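Local coordinates for protein glycosyl hydrolase (Aspergillus fumigatus, PDB 2X8R) that probably cleaves the beta-1,4 linkages between N-acetylmuramic acid and N-acetylglucosamine in bacterial peptidoglycan, as a family GH25 lysozyme, at residues D8-A20 and D41-A54. Numbering follows the deposited sequence.
Sequences DISNHQKSVNFEA and DTVFNSHYTGATKA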
loop_
_atom_site.group_PDB
_atom_site.type_symbol
_atom_site.label_atom_id
_atom_site.label_comp_id
_atom_site.label_asym_id
_atom_site.label_seq_id
_atom_site.Cartn_x
_atom_site.Cartn_y
_atom_site.Cartn_z
ATOM N N ASP A 8 0.773 8.113 -4.195
ATOM C CA ASP A 8 -0.291 7.121 -4.367
ATOM C C ASP A 8 -1.582 7.828 -4.740
ATOM O O ASP A 8 -1.850 8.956 -4.290
ATOM C CB ASP A 8 -0.447 6.231 -3.127
ATOM C CG ASP A 8 -0.809 7.030 -1.909
ATOM O OD1 ASP A 8 -2.028 7.277 -1.693
ATOM O OD2 ASP A 8 0.107 7.397 -1.174
ATOM N N ILE A 9 -2.383 7.140 -5.547
ATOM C CA ILE A 9 -3.526 7.727 -6.224
ATOM C C ILE A 9 -4.643 6.696 -6.310
ATOM O O ILE A 9 -4.422 5.525 -6.064
ATOM C CB ILE A 9 -3.166 8.226 -7.646
ATOM C CG1 ILE A 9 -2.526 7.091 -8.483
ATOM C CG2 ILE A 9 -2.234 9.466 -7.549
ATOM C CD1 ILE A 9 -2.309 7.460 -9.983
ATOM N N SER A 10 -5.831 7.176 -6.653
ATOM C CA SER A 10 -7.053 6.352 -6.755
ATOM C C SER A 10 -8.043 7.055 -7.706
ATOM O O SER A 10 -7.705 8.084 -8.353
ATOM C CB SER A 10 -7.685 6.185 -5.379
ATOM O OG SER A 10 -8.280 7.430 -4.891
ATOM N N ASN A 11 -9.254 6.512 -7.810
ATOM C CA ASN A 11 -10.308 7.209 -8.576
ATOM C C ASN A 11 -10.611 8.630 -8.084
ATOM O O ASN A 11 -11.328 9.343 -8.775
ATOM C CB ASN A 11 -11.610 6.408 -8.645
ATOM C CG ASN A 11 -12.356 6.394 -7.317
ATOM O OD1 ASN A 11 -11.751 6.312 -6.248
ATOM N ND2 ASN A 11 -13.679 6.443 -7.377
ATOM N N HIS A 12 -10.121 9.038 -6.908
ATOM C CA HIS A 12 -10.244 10.441 -6.497
ATOM C C HIS A 12 -9.462 11.388 -7.405
ATOM O O HIS A 12 -9.791 12.579 -7.507
ATOM C CB HIS A 12 -9.826 10.633 -5.059
ATOM C CG HIS A 12 -10.817 10.094 -4.078
ATOM N ND1 HIS A 12 -10.985 10.628 -2.819
ATOM C CD2 HIS A 12 -11.715 9.084 -4.180
ATOM C CE1 HIS A 12 -11.925 9.954 -2.179
ATOM N NE2 HIS A 12 -12.387 9.016 -2.984
ATOM N N GLN A 13 -8.432 10.856 -8.060
ATOM C CA GLN A 13 -7.744 11.570 -9.136
ATOM C C GLN A 13 -8.190 11.074 -10.519
ATOM O O GLN A 13 -7.799 9.972 -10.972
ATOM C CB GLN A 13 -6.230 11.387 -9.003
ATOM C CG GLN A 13 -5.595 12.049 -7.825
ATOM C CD GLN A 13 -5.946 11.439 -6.505
ATOM O OE1 GLN A 13 -5.769 10.244 -6.263
ATOM N NE2 GLN A 13 -6.469 12.278 -5.611
ATOM N N LYS A 14 -9.022 11.866 -11.201
ATOM C CA LYS A 14 -9.580 11.445 -12.489
ATOM C C LYS A 14 -8.546 11.367 -13.585
ATOM O O LYS A 14 -8.733 10.653 -14.574
ATOM C CB LYS A 14 -10.624 12.436 -13.000
ATOM C CG LYS A 14 -11.967 12.307 -12.460
ATOM C CD LYS A 14 -12.775 13.561 -12.911
ATOM C CE LYS A 14 -13.992 13.782 -12.075
ATOM N NZ LYS A 14 -14.532 15.202 -12.275
ATOM N N SER A 15 -7.489 12.156 -13.423
ATOM C CA SER A 15 -6.407 12.334 -14.403
ATOM C C SER A 15 -5.129 12.664 -13.633
ATOM O O SER A 15 -5.136 13.510 -12.727
ATOM C CB SER A 15 -6.753 13.488 -15.372
ATOM O OG SER A 15 -5.688 13.798 -16.240
ATOM N N VAL A 16 -4.043 11.990 -13.998
ATOM C CA VAL A 16 -2.741 12.275 -13.439
ATOM C C VAL A 16 -1.693 12.487 -14.523
ATOM O O VAL A 16 -1.634 11.747 -15.493
ATOM C CB VAL A 16 -2.302 11.144 -12.443
ATOM C CG1 VAL A 16 -0.741 11.252 -12.089
ATOM C CG2 VAL A 16 -3.208 11.192 -11.212
ATOM N N ASN A 17 -0.892 13.541 -14.381
ATOM C CA ASN A 17 0.185 13.774 -15.336
ATOM C C ASN A 17 1.414 13.039 -14.826
ATOM O O ASN A 17 2.232 13.600 -14.108
ATOM C CB ASN A 17 0.483 15.263 -15.448
ATOM C CG ASN A 17 1.261 15.598 -16.690
ATOM O OD1 ASN A 17 0.953 16.592 -17.359
ATOM N ND2 ASN A 17 2.214 14.764 -17.047
ATOM N N PHE A 18 1.535 11.763 -15.172
ATOM C CA PHE A 18 2.686 10.987 -14.725
ATOM C C PHE A 18 4.031 11.512 -15.248
ATOM O O PHE A 18 5.032 11.432 -14.548
ATOM C CB PHE A 18 2.476 9.538 -15.169
ATOM C CG PHE A 18 1.306 8.895 -14.518
ATOM C CD1 PHE A 18 1.412 8.405 -13.212
ATOM C CD2 PHE A 18 0.072 8.769 -15.193
ATOM C CE1 PHE A 18 0.320 7.802 -12.594
ATOM C CE2 PHE A 18 -1.045 8.170 -14.563
ATOM C CZ PHE A 18 -0.904 7.690 -13.265
ATOM N N GLU A 19 4.048 12.048 -16.463
ATOM C CA GLU A 19 5.272 12.579 -17.067
ATOM C C GLU A 19 5.762 13.728 -16.190
ATOM O O GLU A 19 6.954 13.798 -15.879
ATOM C CB GLU A 19 4.985 13.109 -18.484
ATOM C CG GLU A 19 5.893 12.581 -19.540
ATOM C CD GLU A 19 5.665 11.119 -19.756
ATOM O OE1 GLU A 19 4.562 10.656 -19.393
ATOM O OE2 GLU A 19 6.558 10.417 -20.273
ATOM N N ALA A 20 4.823 14.614 -15.806
ATOM C CA ALA A 20 5.145 15.750 -14.926
ATOM C C ALA A 20 5.646 15.309 -13.554
ATOM O O ALA A 20 6.612 15.873 -13.015
ATOM C CB ALA A 20 3.965 16.677 -14.769
ATOM N N ASP A 41 -11.696 -0.219 -8.579
ATOM C CA ASP A 41 -11.480 1.208 -8.831
ATOM C C ASP A 41 -11.431 1.417 -10.364
ATOM O O ASP A 41 -10.598 0.823 -11.088
ATOM C CB ASP A 41 -10.192 1.691 -8.163
ATOM C CG ASP A 41 -9.984 3.191 -8.337
ATOM O OD1 ASP A 41 -9.944 3.622 -9.491
ATOM O OD2 ASP A 41 -9.886 3.905 -7.311
ATOM N N THR A 42 -12.357 2.226 -10.868
ATOM C CA THR A 42 -12.556 2.325 -12.316
ATOM C C THR A 42 -11.539 3.183 -13.061
ATOM O O THR A 42 -11.567 3.221 -14.313
ATOM C CB THR A 42 -13.976 2.860 -12.647
ATOM O OG1 THR A 42 -14.234 4.063 -11.905
ATOM C CG2 THR A 42 -15.038 1.797 -12.248
ATOM N N VAL A 43 -10.679 3.858 -12.316
ATOM C CA VAL A 43 -9.587 4.648 -12.909
ATOM C C VAL A 43 -8.287 3.895 -12.824
ATOM O O VAL A 43 -7.342 4.274 -13.486
ATOM C CB VAL A 43 -9.435 6.057 -12.264
ATOM C CG1 VAL A 43 -8.518 6.915 -13.113
ATOM C CG2 VAL A 43 -10.804 6.716 -12.170
ATOM N N PHE A 44 -8.264 2.774 -12.109
ATOM C CA PHE A 44 -7.027 2.000 -11.981
ATOM C C PHE A 44 -6.348 1.718 -13.335
ATOM O O PHE A 44 -5.146 1.951 -13.512
ATOM C CB PHE A 44 -7.303 0.662 -11.263
ATOM C CG PHE A 44 -6.118 -0.269 -11.313
ATOM C CD1 PHE A 44 -5.114 -0.153 -10.360
ATOM C CD2 PHE A 44 -5.983 -1.208 -12.340
ATOM C CE1 PHE A 44 -3.976 -0.975 -10.405
ATOM C CE2 PHE A 44 -4.845 -2.031 -12.412
ATOM C CZ PHE A 44 -3.850 -1.918 -11.426
ATOM N N ASN A 45 -7.106 1.214 -14.306
ATOM C CA ASN A 45 -6.496 0.821 -15.581
ATOM C C ASN A 45 -5.822 2.009 -16.282
ATOM O O ASN A 45 -4.656 1.893 -16.750
ATOM C CB ASN A 45 -7.522 0.125 -16.487
ATOM C CG ASN A 45 -7.865 -1.302 -16.013
ATOM O OD1 ASN A 45 -7.051 -1.975 -15.403
ATOM N ND2 ASN A 45 -9.087 -1.736 -16.276
ATOM N N SER A 46 -6.532 3.141 -16.315
ATOM C CA SER A 46 -5.998 4.349 -16.955
ATOM C C SER A 46 -4.725 4.847 -16.224
ATOM O O SER A 46 -3.713 5.196 -16.864
ATOM C CB SER A 46 -7.081 5.432 -17.071
ATOM O OG SER A 46 -7.501 5.874 -15.828
ATOM N N HIS A 47 -4.770 4.820 -14.893
ATOM C CA HIS A 47 -3.610 5.239 -14.081
ATOM C C HIS A 47 -2.404 4.322 -14.298
ATOM O O HIS A 47 -1.295 4.785 -14.528
ATOM C CB HIS A 47 -3.980 5.227 -12.600
ATOM C CG HIS A 47 -4.788 6.413 -12.175
ATOM N ND1 HIS A 47 -5.593 6.420 -11.059
ATOM C CD2 HIS A 47 -4.878 7.653 -12.710
ATOM C CE1 HIS A 47 -6.147 7.609 -10.912
ATOM N NE2 HIS A 47 -5.711 8.384 -11.891
ATOM N N TYR A 48 -2.644 3.017 -14.236
ATOM C CA TYR A 48 -1.588 2.031 -14.305
ATOM C C TYR A 48 -0.908 2.080 -15.671
ATOM O O TYR A 48 0.304 2.027 -15.747
ATOM C CB TYR A 48 -2.199 0.670 -13.990
ATOM C CG TYR A 48 -1.252 -0.462 -13.633
ATOM C CD1 TYR A 48 -0.947 -0.707 -12.306
ATOM C CD2 TYR A 48 -0.765 -1.341 -14.608
ATOM C CE1 TYR A 48 -0.169 -1.788 -11.942
ATOM C CE2 TYR A 48 0.061 -2.423 -14.253
ATOM C CZ TYR A 48 0.356 -2.610 -12.906
ATOM O OH TYR A 48 1.152 -3.656 -12.436
ATOM N N THR A 49 -1.693 2.252 -16.735
ATOM C CA THR A 49 -1.107 2.412 -18.068
ATOM C C THR A 49 -0.336 3.706 -18.166
ATOM O O THR A 49 0.784 3.729 -18.721
ATOM C CB THR A 49 -2.214 2.379 -19.115
ATOM O OG1 THR A 49 -2.930 1.140 -18.984
ATOM C CG2 THR A 49 -1.640 2.481 -20.527
ATOM N N GLY A 50 -0.933 4.782 -17.652
ATOM C CA GLY A 50 -0.251 6.090 -17.676
ATOM C C GLY A 50 1.092 6.017 -16.951
ATOM O O GLY A 50 2.120 6.523 -17.449
ATOM N N ALA A 51 1.105 5.366 -15.783
ATOM C CA ALA A 51 2.334 5.240 -15.022
ATOM C C ALA A 51 3.378 4.422 -15.785
ATOM O O ALA A 51 4.547 4.744 -15.771
ATOM C CB ALA A 51 2.056 4.612 -13.631
ATOM N N THR A 52 2.935 3.385 -16.482
ATOM C CA THR A 52 3.857 2.507 -17.182
ATOM C C THR A 52 4.548 3.285 -18.307
ATOM O O THR A 52 5.758 3.210 -18.468
ATOM C CB THR A 52 3.140 1.323 -17.763
ATOM O OG1 THR A 52 2.471 0.632 -16.725
ATOM C CG2 THR A 52 4.130 0.322 -18.411
ATOM N N LYS A 53 3.758 4.049 -19.045
ATOM C CA LYS A 53 4.258 4.739 -20.226
ATOM C C LYS A 53 5.246 5.818 -19.806
ATOM O O LYS A 53 6.208 6.106 -20.518
ATOM C CB LYS A 53 3.095 5.346 -21.004
ATOM C CG LYS A 53 2.333 4.324 -21.859
ATOM C CD LYS A 53 1.264 5.035 -22.647
ATOM C CE LYS A 53 1.762 5.456 -24.006
ATOM N NZ LYS A 53 0.663 6.108 -24.798
ATOM N N ALA A 54 5.003 6.423 -18.653
ATOM C CA ALA A 54 5.885 7.460 -18.099
ATOM C C ALA A 54 7.196 6.944 -17.496
ATOM O O ALA A 54 8.065 7.751 -17.093
ATOM C CB ALA A 54 5.104 8.334 -17.058
HETATM O O HOH W 1 -7.491 8.849 -16.108
HETATM O O HOH W 2 2.020 8.703 -19.185
#
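The chain from the end of strand 3-9 into helix 18-23 runs alongside 41-54 in the same direction, from N11 beside V43 (CA atoms 5.1 Å apart) to E19 beside A54. D41 OD2 accepts a hydrogen bond from the backbone N of N11 (2.7 Å) through its syn lone pair, while OD1 caps the helix start by accepting one from V43 N. A chi1 of -177° turns the D41 carboxylate away from its own N and toward N11. V43 CG2 packs against N11 CB.

The H47 ring has an apolar carbon against each face, both offset toward the rim. I9 CD1 sits over one face, 3.6 Å from the centroid of the H47 ring, in a CH-pi contact, and V43 CG1 lies over the other. The edge points at the S10-Q13 turn; H47 NE2 lies 2.8 Å from Q13 O.

F18 lies flat on the helix backbone. A51 N is over the centre of one face and V16 CG1 over the other. G50 has no side chain, so F18 CD2 comes within 3.4 Å of G50 C. F18 CB also meets A54 CB at 3.5 Å. Water bridges E19 OE1 to G50 O.

In this TIM-barrel-clan family, the contact packs the loop after strand 3-9 and the start of helix 18-23 against helix 44-53. H47 also touches I31 of strand 26-35, and F18 reaches F7 and L56.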